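PDB 6VC6: 6-phospho-alpha-glucosidase from Merdibacter massiliensis, which probably hydrolyses 6-phospho-alpha-glucosides to release glucose 6-phosphate, using bound NAD and a manganese ion. Local coordinates for residues N175-V180 against D257-T262; F196-Y201 against A355-V360; G346-M351 against G374-F379; L381-Q386 against L412-N417. One frame throughout, in Å; residues are numbered along the deposited sequence.

Interaction 1 of 4, residues N175-V180 against D257-T262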
loop_
_atom_site.group_PDB
_atom_site.type_symbol
_atom_site.label_atom_id
_atom_site.label_comp_id
_atom_site.label_asym_id
_atom_site.label_seq_id
_atom_site.Cartn_x
_atom_site.Cartn_y
_atom_site.Cartn_z
ATOM N N ASN A 175 -3.158 -0.147 10.761
ATOM C CA ASN A 175 -3.779 -1.417 11.124
ATOM C C ASN A 175 -3.099 -2.048 12.331
ATOM O O ASN A 175 -3.750 -2.745 13.117
ATOM C CB ASN A 175 -3.753 -2.376 9.935
ATOM C CG ASN A 175 -4.852 -2.086 8.932
ATOM O OD1 ASN A 175 -5.881 -1.504 9.274
ATOM N ND2 ASN A 175 -4.640 -2.494 7.687
ATOM N N ILE A 176 -1.796 -1.816 12.497
ATOM C CA ILE A 176 -1.106 -2.294 13.689
ATOM C C ILE A 176 -1.565 -1.515 14.916
ATOM O O ILE A 176 -1.767 -2.088 15.993
ATOM C CB ILE A 176 0.418 -2.206 13.491
ATOM C CG1 ILE A 176 0.887 -3.301 12.533
ATOM C CG2 ILE A 176 1.146 -2.316 14.822
ATOM C CD1 ILE A 176 2.229 -3.026 11.912
HETATM N N MSE A 177 -1.747 -0.206 14.771
HETATM C CA MSE A 177 -2.267 0.622 15.852
HETATM C C MSE A 177 -3.684 0.190 16.212
HETATM O O MSE A 177 -4.061 0.172 17.384
HETATM C CB MSE A 177 -2.244 2.102 15.462
HETATM C CG MSE A 177 -0.848 2.710 15.389
HETATM SE SE MSE A 177 0.090 2.708 17.102
HETATM C CE MSE A 177 1.180 1.106 16.857
ATOM N N ARG A 178 -4.466 -0.160 15.188
ATOM C CA ARG A 178 -5.805 -0.687 15.430
ATOM C C ARG A 178 -5.744 -2.014 16.174
ATOM O O ARG A 178 -6.552 -2.266 17.076
ATOM C CB ARG A 178 -6.553 -0.850 14.106
ATOM C CG ARG A 178 -6.981 0.458 13.462
ATOM C CD ARG A 178 -7.606 0.217 12.097
ATOM N NE ARG A 178 -8.218 1.426 11.554
ATOM C CZ ARG A 178 -9.487 1.775 11.750
ATOM N NH1 ARG A 178 -10.282 1.005 12.479
ATOM N NH2 ARG A 178 -9.959 2.894 11.218
ATOM N N SER A 179 -4.790 -2.875 15.810
ATOM C CA SER A 179 -4.622 -4.138 16.521
ATOM C C SER A 179 -4.175 -3.902 17.959
ATOM O O SER A 179 -4.598 -4.620 18.872
ATOM C CB SER A 179 -3.619 -5.024 15.786
ATOM O OG SER A 179 -4.107 -5.399 14.510
ATOM N N VAL A 180 -3.318 -2.903 18.174
ATOM C CA VAL A 180 -2.882 -2.570 19.527
ATOM C C VAL A 180 -4.055 -2.059 20.355
ATOM O O VAL A 180 -4.172 -2.366 21.548
ATOM C CB VAL A 180 -1.730 -1.549 19.474
ATOM C CG1 VAL A 180 -1.544 -0.873 20.823
ATOM C CG2 VAL A 180 -0.442 -2.226 19.028
ATOM N N ASP A 257 12.909 -5.109 21.371
ATOM C CA ASP A 257 13.022 -3.660 21.507
ATOM C C ASP A 257 11.789 -2.948 20.957
ATOM O O ASP A 257 11.118 -2.199 21.677
ATOM C CB ASP A 257 14.290 -3.162 20.808
ATOM C CG ASP A 257 15.545 -3.447 21.610
ATOM O OD1 ASP A 257 15.439 -4.096 22.672
ATOM O OD2 ASP A 257 16.636 -3.017 21.182
ATOM N N PHE A 258 11.474 -3.169 19.683
ATOM C CA PHE A 258 10.462 -2.388 18.989
ATOM C C PHE A 258 9.315 -3.272 18.515
ATOM O O PHE A 258 9.488 -4.471 18.273
ATOM C CB PHE A 258 11.067 -1.648 17.789
ATOM C CG PHE A 258 12.274 -0.817 18.130
ATOM C CD1 PHE A 258 12.342 -0.127 19.330
ATOM C CD2 PHE A 258 13.339 -0.726 17.249
ATOM C CE1 PHE A 258 13.450 0.636 19.646
ATOM C CE2 PHE A 258 14.450 0.037 17.559
ATOM C CZ PHE A 258 14.505 0.718 18.759
ATOM N N LEU A 259 8.141 -2.660 18.382
ATOM C CA LEU A 259 6.978 -3.345 17.833
ATOM C C LEU A 259 7.087 -3.386 16.314
ATOM O O LEU A 259 7.161 -2.327 15.681
ATOM C CB LEU A 259 5.697 -2.637 18.256
ATOM C CG LEU A 259 4.377 -3.144 17.670
ATOM C CD1 LEU A 259 4.000 -4.490 18.265
ATOM C CD2 LEU A 259 3.268 -2.127 17.901
ATOM N N PRO A 260 7.098 -4.566 15.694
ATOM C CA PRO A 260 7.423 -4.649 14.267
ATOM C C PRO A 260 6.219 -4.545 13.344
ATOM O O PRO A 260 5.116 -5.002 13.650
ATOM C CB PRO A 260 8.060 -6.041 14.158
ATOM C CG PRO A 260 7.319 -6.847 15.181
ATOM C CD PRO A 260 6.958 -5.899 16.308
ATOM N N ASN A 261 6.452 -3.912 12.196
ATOM C CA ASN A 261 5.556 -4.064 11.059
ATOM C C ASN A 261 5.453 -5.544 10.712
ATOM O O ASN A 261 6.463 -6.250 10.675
ATOM C CB ASN A 261 6.090 -3.259 9.870
ATOM C CG ASN A 261 5.105 -3.172 8.719
ATOM O OD1 ASN A 261 4.615 -4.187 8.222
ATOM N ND2 ASN A 261 4.823 -1.951 8.278
ATOM N N THR A 262 4.227 -6.021 10.471
ATOM C CA THR A 262 4.031 -7.453 10.258
ATOM C C THR A 262 4.768 -7.965 9.028
ATOM O O THR A 262 4.993 -9.175 8.915
ATOM C CB THR A 262 2.542 -7.787 10.140
ATOM O OG1 THR A 262 2.017 -7.240 8.924
ATOM C CG2 THR A 262 1.773 -7.227 11.327
#
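Ile176 and Leu259 carry the apolar part of this contact, lying alongside and pointing opposite ways so that CG2 of Ile176 meets CD2 of Leu259 at 3.7 Å. That one methyl of Leu259 is shared by three residues of the helix: Val180 brings its CG2 to within 3.9 Å of Leu259 CD2, and the bent selenomethionine Met177 curls its terminal CE round to 4.0 Å from Leu259 CD2. A branched leucine suits the place, since with CG anti to the backbone N (chi1 175°) its end is held against this helical face. The other branch of Ile176 meets backbone instead: CD1 lies 3.6 Å from Asn261 CA, beside the peptide leading to Thr262. The contact thus joins helix 172-184 to strand 259-260, the edge strand of a small antiparallel sheet of three strands; Leu259 and Asn261 are hydrogen-bonded through their backbones to strand 201-209, and Phe204 of that strand also touches Ile176 and Met177. No hydrogen bond crosses between helix and strand, and the polar groups find partners elsewhere. Asn261 OD1 caps Tyr263 N at the turn into the next helix, while Thr262 OG1 bonds to Gln172, a residue of the glucose 6-phosphate pocket. Within the helix, Ser179 OG and Ser179 N both bond to Asn175 O, from opposite faces of its carbonyl plane, with Ser179 OG at 3.0 Å.

Interaction 2 of 4, residues F196-Y201 against A355-V360. With MN (manganese (II) ion), chain E; G6P (6-O-phosphono-alpha-D-glucopyranose), chain F.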
loop_
_atom_site.group_PDB
_atom_site.type_symbol
_atom_site.label_atom_id
_atom_site.label_comp_id
_atom_site.label_asym_id
_atom_site.label_seq_id
_atom_site.Cartn_x
_atom_site.Cartn_y
_atom_site.Cartn_z
ATOM N N PHE A 196 9.611 4.394 12.225
ATOM C CA PHE A 196 10.601 4.607 11.179
ATOM C C PHE A 196 10.717 3.342 10.342
ATOM O O PHE A 196 10.411 2.241 10.808
ATOM C CB PHE A 196 11.975 4.997 11.753
ATOM C CG PHE A 196 12.787 3.831 12.265
ATOM C CD1 PHE A 196 13.641 3.131 11.422
ATOM C CD2 PHE A 196 12.712 3.452 13.596
ATOM C CE1 PHE A 196 14.386 2.065 11.893
ATOM C CE2 PHE A 196 13.459 2.389 14.072
ATOM C CZ PHE A 196 14.297 1.695 13.220
ATOM N N GLY A 197 11.171 3.511 9.108
ATOM C CA GLY A 197 11.451 2.405 8.223
ATOM C C GLY A 197 10.999 2.714 6.815
ATOM O O GLY A 197 10.561 3.821 6.505
ATOM N N LEU A 198 11.131 1.715 5.948
ATOM C CA LEU A 198 10.572 1.775 4.609
ATOM C C LEU A 198 9.166 1.185 4.617
ATOM O O LEU A 198 8.707 0.623 5.614
ATOM C CB LEU A 198 11.464 1.027 3.617
ATOM C CG LEU A 198 12.973 1.241 3.752
ATOM C CD1 LEU A 198 13.733 0.361 2.769
ATOM C CD2 LEU A 198 13.330 2.705 3.550
ATOM N N ASN A 199 8.474 1.322 3.490
ATOM C CA ASN A 199 7.147 0.738 3.373
ATOM C C ASN A 199 7.229 -0.777 3.499
ATOM O O ASN A 199 8.060 -1.420 2.851
ATOM C CB ASN A 199 6.505 1.122 2.042
ATOM C CG ASN A 199 5.097 0.583 1.908
ATOM O OD1 ASN A 199 4.214 0.939 2.684
ATOM N ND2 ASN A 199 4.884 -0.291 0.932
ATOM N N HIS A 200 6.366 -1.341 4.346
ATOM C CA HIS A 200 6.343 -2.778 4.622
ATOM C C HIS A 200 7.688 -3.255 5.165
ATOM O O HIS A 200 8.151 -4.356 4.856
ATOM C CB HIS A 200 5.936 -3.577 3.381
ATOM C CG HIS A 200 4.527 -3.329 2.945
ATOM N ND1 HIS A 200 4.068 -3.645 1.685
ATOM C CD2 HIS A 200 3.482 -2.766 3.596
ATOM C CE1 HIS A 200 2.795 -3.309 1.587
ATOM N NE2 HIS A 200 2.415 -2.773 2.732
ATOM N N TYR A 201 8.313 -2.417 5.992
ATOM C CA TYR A 201 9.623 -2.689 6.570
ATOM C C TYR A 201 9.930 -1.643 7.636
ATOM O O TYR A 201 10.733 -0.734 7.402
ATOM C CB TYR A 201 10.704 -2.678 5.482
ATOM C CG TYR A 201 11.841 -3.657 5.697
ATOM C CD1 TYR A 201 12.089 -4.209 6.948
ATOM C CD2 TYR A 201 12.673 -4.021 4.645
ATOM C CE1 TYR A 201 13.134 -5.101 7.142
ATOM C CE2 TYR A 201 13.717 -4.909 4.829
ATOM C CZ TYR A 201 13.943 -5.447 6.077
ATOM O OH TYR A 201 14.982 -6.332 6.262
ATOM N N ALA A 355 16.363 8.726 -0.172
ATOM C CA ALA A 355 15.613 7.516 0.133
ATOM C C ALA A 355 14.169 7.865 0.464
ATOM O O ALA A 355 13.900 8.812 1.208
ATOM C CB ALA A 355 16.247 6.760 1.301
HETATM N N MSE A 356 13.240 7.104 -0.105
HETATM C CA MSE A 356 11.834 7.240 0.250
HETATM C C MSE A 356 11.553 6.392 1.485
HETATM O O MSE A 356 11.629 5.164 1.436
HETATM C CB MSE A 356 10.929 6.825 -0.914
HETATM C CG MSE A 356 11.134 7.631 -2.192
HETATM SE SE MSE A 356 10.966 9.567 -1.948
HETATM C CE MSE A 356 9.044 9.688 -1.663
ATOM N N VAL A 357 11.241 7.053 2.598
ATOM C CA VAL A 357 11.081 6.393 3.885
ATOM C C VAL A 357 9.662 6.625 4.395
ATOM O O VAL A 357 8.905 7.434 3.858
ATOM C CB VAL A 357 12.119 6.873 4.917
ATOM C CG1 VAL A 357 13.524 6.503 4.464
ATOM C CG2 VAL A 357 12.001 8.374 5.126
ATOM N N GLU A 358 9.314 5.898 5.456
ATOM C CA GLU A 358 7.983 5.920 6.049
ATOM C C GLU A 358 8.091 6.452 7.471
ATOM O O GLU A 358 8.776 5.853 8.308
ATOM C CB GLU A 358 7.366 4.519 6.040
ATOM C CG GLU A 358 5.864 4.484 6.234
ATOM C CD GLU A 358 5.281 3.110 5.964
ATOM O OE1 GLU A 358 5.717 2.138 6.616
ATOM O OE2 GLU A 358 4.390 3.002 5.096
ATOM N N LEU A 359 7.421 7.572 7.745
ATOM C CA LEU A 359 7.562 8.248 9.028
ATOM C C LEU A 359 6.247 8.909 9.419
ATOM O O LEU A 359 5.339 9.076 8.601
ATOM C CB LEU A 359 8.672 9.304 8.987
ATOM C CG LEU A 359 10.086 8.866 8.609
ATOM C CD1 LEU A 359 10.891 10.072 8.188
ATOM C CD2 LEU A 359 10.754 8.145 9.767
ATOM N N VAL A 360 6.165 9.297 10.693
ATOM C CA VAL A 360 5.048 10.102 11.173
ATOM C C VAL A 360 5.203 11.526 10.659
ATOM O O VAL A 360 6.292 12.113 10.728
ATOM C CB VAL A 360 4.983 10.071 12.707
ATOM C CG1 VAL A 360 3.862 10.967 13.216
ATOM C CG2 VAL A 360 4.804 8.646 13.208
HETATM MN MN MN E . 0.762 -1.413 2.323
HETATM C C1 G6P F . -1.430 -5.095 3.725
HETATM C C2 G6P F . -0.673 -3.967 3.010
HETATM C C3 G6P F . -1.055 -3.778 1.552
HETATM C C4 G6P F . -1.214 -5.135 0.907
HETATM C C5 G6P F . -2.434 -5.789 1.527
HETATM C C6 G6P F . -2.574 -7.209 0.995
HETATM O O1 G6P F . -2.090 -4.566 4.883
HETATM O O2 G6P F . -0.888 -2.735 3.712
HETATM O O3 G6P F . -0.056 -3.021 0.862
HETATM O O4 G6P F . -1.409 -4.973 -0.500
HETATM O O5 G6P F . -2.363 -5.881 2.955
HETATM O O6 G6P F . -3.940 -7.597 1.080
HETATM P P G6P F . -4.463 -8.914 0.319
HETATM O O1P G6P F . -4.732 -8.412 -1.079
HETATM O O2P G6P F . -3.316 -9.893 0.422
HETATM O O3P G6P F . -5.686 -9.324 1.104
HETATM O O HOH W 1 4.041 -0.120 5.986
#
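The side-chain amide of Asn199 and the carboxylate of Glu358 meet nearly at right angles, their planes 81° apart. The same amide lies over the centre of one face of the His200 ring, whose edge meets the ligand's O3 near the ring plane. His200 NE2 binds the manganese ion at 2.2 Å; Cys170 and the ligand's O2 and O3 also bind it, and the ring stacks with Tyr263. Glu358 serves as second shell, its extended chain with CG anti to the backbone N (chi1 -162°) carrying the carboxylate to the loop: a water accepts from His200 N at 3.1 Å and donates to Glu358 OE1 at 2.9 Å, and OE1 also bonds to the hydroxyl of Tyr195. With a leucine here, the water and the Tyr195 hydroxyl would probably lose their shared acceptor and the metal-binding turn would be less firmly set. Between the backbones, Glu358 N donates to Gly197 O at 2.6 Å, nearly in line with the carbonyl. Gly197 turns the corner with a phi of 140°, where a CB would collide with Tyr201 O; a type II turn from Leu198 to Tyr201 follows and presents His200. Leu198 CD2 packs on Val357 CG1 at 3.9 Å. The loop joins strands 191-196 and 201-209, with helix 149-159 against Asn199 and helix 378-400 against Leu198, while strand 356-364 pairs with strand 336-343 in the large mixed sheet.

Interaction 3 of 4, residues G346-M351 against G374-F379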
loop_
_atom_site.group_PDB
_atom_site.type_symbol
_atom_site.label_atom_id
_atom_site.label_comp_id
_atom_site.label_asym_id
_atom_site.label_seq_id
_atom_site.Cartn_x
_atom_site.Cartn_y
_atom_site.Cartn_z
ATOM N N GLY A 346 17.537 13.703 5.674
ATOM C CA GLY A 346 17.937 13.969 7.037
ATOM C C GLY A 346 16.975 13.474 8.098
ATOM O O GLY A 346 17.368 13.380 9.268
ATOM N N ALA A 347 15.731 13.162 7.727
ATOM C CA ALA A 347 14.763 12.687 8.713
ATOM C C ALA A 347 15.240 11.401 9.376
ATOM O O ALA A 347 15.081 11.220 10.588
ATOM C CB ALA A 347 13.401 12.494 8.054
ATOM N N ILE A 348 15.818 10.493 8.596
ATOM C CA ILE A 348 16.624 9.399 9.121
ATOM C C ILE A 348 18.076 9.791 8.880
ATOM O O ILE A 348 18.547 9.794 7.738
ATOM C CB ILE A 348 16.274 8.057 8.464
ATOM C CG1 ILE A 348 14.784 7.755 8.643
ATOM C CG2 ILE A 348 17.117 6.939 9.057
ATOM C CD1 ILE A 348 14.374 6.373 8.171
ATOM N N ALA A 349 18.786 10.128 9.959
ATOM C CA ALA A 349 20.015 10.904 9.830
ATOM C C ALA A 349 21.151 10.116 9.186
ATOM O O ALA A 349 21.973 10.702 8.474
ATOM C CB ALA A 349 20.446 11.430 11.200
ATOM N N ASN A 350 21.227 8.804 9.416
ATOM C CA ASN A 350 22.327 8.004 8.893
ATOM C C ASN A 350 21.943 7.209 7.648
ATOM O O ASN A 350 22.588 6.201 7.341
ATOM C CB ASN A 350 22.873 7.072 9.976
ATOM C CG ASN A 350 21.784 6.302 10.692
ATOM O OD1 ASN A 350 20.597 6.573 10.519
ATOM N ND2 ASN A 350 22.186 5.335 11.511
HETATM N N MSE A 351 20.912 7.640 6.928
HETATM C CA MSE A 351 20.596 7.067 5.624
HETATM C C MSE A 351 20.661 8.163 4.564
HETATM O O MSE A 351 20.618 9.349 4.892
HETATM C CB MSE A 351 19.220 6.396 5.636
HETATM C CG MSE A 351 19.244 4.967 6.164
HETATM SE SE MSE A 351 17.490 4.110 6.232
HETATM C CE MSE A 351 17.114 4.028 4.320
ATOM N N GLY A 374 16.381 10.883 13.807
ATOM C CA GLY A 374 17.766 10.772 14.209
ATOM C C GLY A 374 18.430 9.551 13.603
ATOM O O GLY A 374 17.962 8.962 12.625
ATOM N N ASN A 375 19.550 9.169 14.207
ATOM C CA ASN A 375 20.282 7.992 13.765
ATOM C C ASN A 375 19.610 6.733 14.297
ATOM O O ASN A 375 19.374 6.606 15.503
ATOM C CB ASN A 375 21.735 8.061 14.234
ATOM C CG ASN A 375 22.475 9.253 13.661
ATOM O OD1 ASN A 375 22.586 9.403 12.444
ATOM N ND2 ASN A 375 22.984 10.111 14.538
ATOM N N ILE A 376 19.296 5.808 13.396
ATOM C CA ILE A 376 18.674 4.541 13.772
ATOM C C ILE A 376 19.772 3.567 14.181
ATOM O O ILE A 376 20.919 3.711 13.731
ATOM C CB ILE A 376 17.814 3.981 12.628
ATOM C CG1 ILE A 376 18.633 3.874 11.340
ATOM C CG2 ILE A 376 16.588 4.854 12.411
ATOM C CD1 ILE A 376 17.890 3.212 10.201
ATOM N N PRO A 377 19.481 2.579 15.029
ATOM C CA PRO A 377 20.527 1.646 15.465
ATOM C C PRO A 377 21.135 0.875 14.301
ATOM O O PRO A 377 20.576 0.792 13.205
ATOM C CB PRO A 377 19.787 0.709 16.428
ATOM C CG PRO A 377 18.635 1.520 16.922
ATOM C CD PRO A 377 18.218 2.370 15.756
ATOM N N GLN A 378 22.310 0.295 14.568
ATOM C CA GLN A 378 23.099 -0.332 13.511
ATOM C C GLN A 378 22.384 -1.535 12.906
ATOM O O GLN A 378 22.452 -1.759 11.692
ATOM C CB GLN A 378 24.465 -0.743 14.061
ATOM C CG GLN A 378 25.475 -1.134 12.997
ATOM C CD GLN A 378 26.154 0.065 12.368
ATOM O OE1 GLN A 378 26.605 0.975 13.065
ATOM N NE2 GLN A 378 26.231 0.074 11.042
ATOM N N PHE A 379 21.702 -2.326 13.738
ATOM C CA PHE A 379 21.024 -3.520 13.240
ATOM C C PHE A 379 19.965 -3.166 12.204
ATOM O O PHE A 379 19.851 -3.829 11.167
ATOM C CB PHE A 379 20.401 -4.288 14.407
ATOM C CG PHE A 379 19.548 -5.450 13.987
ATOM C CD1 PHE A 379 20.107 -6.537 13.332
ATOM C CD2 PHE A 379 18.189 -5.462 14.255
ATOM C CE1 PHE A 379 19.324 -7.610 12.946
ATOM C CE2 PHE A 379 17.401 -6.532 13.873
ATOM C CZ PHE A 379 17.969 -7.607 13.218
HETATM O O HOH W 2 17.135 12.936 11.822
#
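Asn350 grips the backbone of Ile376 with both ends of its amide. Its OD1 accepts from Ile376 N at 3.2 Å, the donor tilted 30° from the carbonyl plane, while its ND2 gives a hydrogen to Ile376 O at 3.0 Å, this time in the plane of that carbonyl and on a lone pair. An asparagine suits the place because its short amide offers a donor and an acceptor side by side, as a neighbouring peptide would; chi1 of 49° sets CG between the backbone N and the carbonyl carbon and turns the amide to Ile376. With an alanine here both backbone groups of Ile376 would probably lose these partners, and the chain before the helix would be held less tightly. Asn350 itself sits in a type I turn from Ile348 to Met351, closed by Met351 N to Ile348 O, and the turn lies in the loop between strands 336-343 and 356-364. Facing it, the chain approaches helix 378-400, of which Pro377 is the N-cap. A single beta bridge pairs Ile348 with Gly374, where a CB would press on the preceding carbonyl O. In it Ala349 N donates to Gly374 O at 3.0 Å, straight at 170° but from above the carbonyl plane, and Gly374 N reaches Ala347 O only weakly. Gly374 N also donates to a water at 3.0 Å, and that water donates to Gly346 O at 2.6 Å. Ile348 N is taken by Asn344 OD1. Apolar groups pack beside the bridge: Ile376 CD1 lies 4.0 Å from Ile348 CG2 and 4.1 Å from the selenium of Met351.

Interaction 4 of 4, residues L381-Q386 against L412-N417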
loop_
_atom_site.group_PDB
_atom_site.type_symbol
_atom_site.label_atom_id
_atom_site.label_comp_id
_atom_site.label_asym_id
_atom_site.label_seq_id
_atom_site.Cartn_x
_atom_site.Cartn_y
_atom_site.Cartn_z
ATOM N N LEU A 381 19.837 -0.243 10.539
ATOM C CA LEU A 381 20.482 0.430 9.418
ATOM C C LEU A 381 20.930 -0.574 8.364
ATOM O O LEU A 381 20.763 -0.342 7.162
ATOM C CB LEU A 381 21.670 1.257 9.909
ATOM C CG LEU A 381 22.423 2.041 8.833
ATOM C CD1 LEU A 381 21.590 3.217 8.352
ATOM C CD2 LEU A 381 23.775 2.512 9.346
ATOM N N GLY A 382 21.495 -1.703 8.798
ATOM C CA GLY A 382 21.924 -2.713 7.845
ATOM C C GLY A 382 20.767 -3.315 7.071
ATOM O O GLY A 382 20.881 -3.576 5.871
ATOM N N LEU A 383 19.636 -3.534 7.744
ATOM C CA LEU A 383 18.476 -4.113 7.075
ATOM C C LEU A 383 17.887 -3.147 6.053
ATOM O O LEU A 383 17.583 -3.535 4.919
ATOM C CB LEU A 383 17.418 -4.509 8.107
ATOM C CG LEU A 383 17.713 -5.725 8.987
ATOM C CD1 LEU A 383 16.714 -5.811 10.132
ATOM C CD2 LEU A 383 17.698 -7.003 8.164
ATOM N N LEU A 384 17.723 -1.879 6.436
ATOM C CA LEU A 384 17.021 -0.933 5.574
ATOM C C LEU A 384 17.890 -0.482 4.405
ATOM O O LEU A 384 17.387 -0.291 3.292
ATOM C CB LEU A 384 16.548 0.268 6.391
ATOM C CG LEU A 384 15.462 -0.030 7.427
ATOM C CD1 LEU A 384 14.889 1.261 7.987
ATOM C CD2 LEU A 384 14.363 -0.894 6.825
ATOM N N VAL A 385 19.192 -0.299 4.636
ATOM C CA VAL A 385 20.076 0.110 3.548
ATOM C C VAL A 385 20.174 -0.991 2.498
ATOM O O VAL A 385 20.249 -0.715 1.295
ATOM C CB VAL A 385 21.458 0.506 4.101
ATOM C CG1 VAL A 385 22.464 0.674 2.972
ATOM C CG2 VAL A 385 21.351 1.793 4.905
ATOM N N GLN A 386 20.157 -2.254 2.931
ATOM C CA GLN A 386 20.140 -3.358 1.976
ATOM C C GLN A 386 18.874 -3.332 1.129
ATOM O O GLN A 386 18.926 -3.544 -0.088
ATOM C CB GLN A 386 20.264 -4.695 2.709
ATOM C CG GLN A 386 20.044 -5.910 1.816
ATOM C CD GLN A 386 20.009 -7.214 2.591
ATOM O OE1 GLN A 386 19.818 -7.224 3.807
ATOM N NE2 GLN A 386 20.196 -8.324 1.887
ATOM N N LEU A 412 20.855 -8.716 -4.541
ATOM C CA LEU A 412 21.046 -8.034 -3.266
ATOM C C LEU A 412 19.879 -8.260 -2.315
ATOM O O LEU A 412 20.077 -8.297 -1.095
ATOM C CB LEU A 412 21.253 -6.538 -3.507
ATOM C CG LEU A 412 21.429 -5.629 -2.290
ATOM C CD1 LEU A 412 22.560 -6.119 -1.403
ATOM C CD2 LEU A 412 21.676 -4.198 -2.736
ATOM N N ASN A 413 18.667 -8.420 -2.847
ATOM C CA ASN A 413 17.476 -8.489 -2.010
ATOM C C ASN A 413 17.564 -9.645 -1.019
ATOM O O ASN A 413 18.081 -10.722 -1.332
ATOM C CB ASN A 413 16.226 -8.634 -2.878
ATOM C CG ASN A 413 14.944 -8.476 -2.082
ATOM O OD1 ASN A 413 14.510 -9.397 -1.390
ATOM N ND2 ASN A 413 14.331 -7.301 -2.175
ATOM N N ARG A 414 17.043 -9.409 0.187
ATOM C CA ARG A 414 17.180 -10.374 1.272
ATOM C C ARG A 414 16.402 -11.656 1.005
ATOM O O ARG A 414 16.812 -12.731 1.456
ATOM C CB ARG A 414 16.719 -9.744 2.586
ATOM C CG ARG A 414 17.505 -10.194 3.798
ATOM C CD ARG A 414 17.055 -9.461 5.051
ATOM N NE ARG A 414 17.356 -10.224 6.258
ATOM C CZ ARG A 414 18.563 -10.307 6.808
ATOM N NH1 ARG A 414 19.589 -9.668 6.263
ATOM N NH2 ARG A 414 18.744 -11.029 7.906
ATOM N N LEU A 415 15.286 -11.569 0.287
ATOM C CA LEU A 415 14.430 -12.723 0.052
ATOM C C LEU A 415 14.844 -13.540 -1.166
ATOM O O LEU A 415 14.193 -14.545 -1.469
ATOM C CB LEU A 415 12.971 -12.272 -0.084
ATOM C CG LEU A 415 12.456 -11.428 1.087
ATOM C CD1 LEU A 415 10.963 -11.167 0.964
ATOM C CD2 LEU A 415 12.776 -12.095 2.418
ATOM N N ILE A 416 15.920 -13.138 -1.835
ATOM C CA ILE A 416 16.521 -13.949 -2.887
ATOM C C ILE A 416 17.948 -14.358 -2.530
ATOM O O ILE A 416 18.251 -15.531 -2.429
ATOM C CB ILE A 416 16.490 -13.220 -4.238
ATOM C CG1 ILE A 416 15.063 -13.184 -4.773
ATOM C CG2 ILE A 416 17.420 -13.890 -5.235
ATOM C CD1 ILE A 416 14.071 -12.598 -3.809
ATOM N N ASN A 417 18.806 -13.370 -2.319
ATOM C CA ASN A 417 20.078 -13.518 -1.616
ATOM C C ASN A 417 21.129 -14.316 -2.379
ATOM O O ASN A 417 22.201 -14.586 -1.826
ATOM C CB ASN A 417 19.874 -14.155 -0.234
ATOM C CG ASN A 417 20.922 -13.721 0.769
ATOM O OD1 ASN A 417 21.387 -12.583 0.743
ATOM N ND2 ASN A 417 21.300 -14.630 1.660
#
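Gln386 reaches from its helix with an extended side chain, CG anti to the backbone N (chi1 171°), to hydrogen-bond with the chain opposite. Its NE2 donates to Leu412 O at 3.0 Å, and the acceptor lies close to the amide plane with the N-H well aimed (163°). On the other end of the same amide, OE1 receives a weak bond from Arg414 NH1 at 3.5 Å; the oxygen comes in at the edge of the guanidinium, and the two planes stand almost perpendicular, 87° apart. Glutamine fits here because it can give a hydrogen to a carbonyl with NE2 and offer OE1, weakly, to an arginine. The stronger polar partner of Arg414 is Tyr267 O, which takes its NE. These residues lie where helix 403-412 ends beside helix 378-400 and the chain crosses a loop toward helix 419-432. Asn413 is the first residue to leave the helical conformation, and its OD1 accepts from Leu415 N at 2.9 Å in an Asx turn that shapes the loop. Packing completes the junction: the methyl CD2 of Leu383 lies over the centre of one guanidinium face, 3.7 Å from Arg414 CZ, and Tyr201 touches both Leu383 and Arg414. On the Leu412 side of the glutamine, Leu412 lies alongside Gln386, its CD1 being 4.1 Å from Gln386 CG; it also packs on Ser389 and Leu393, further along helix 378-400.

Interactions 1 and 2 are buried, while interactions 3 and 4 are partly buried and lie farther from the chain's centre. Interaction 1 has no hydrogen bond across its segments, only packing of aliphatic groups; interaction 2 combines packing, a backbone bond and a water bridge beside the metal site; the two outer contacts each add a side-chain amide bonded to backbone. Interactions 3 and 4 both use helix 378-400, the former by the chain leading into it and the latter in its first half; they meet where Leu381 packs against Asn350 and Met351. Interaction 2 touches all the others: Leu384 packs on Gly197, Ile376 on Phe196, and Asn261 lies beside His200. Interaction 1 touches neither 3 nor 4.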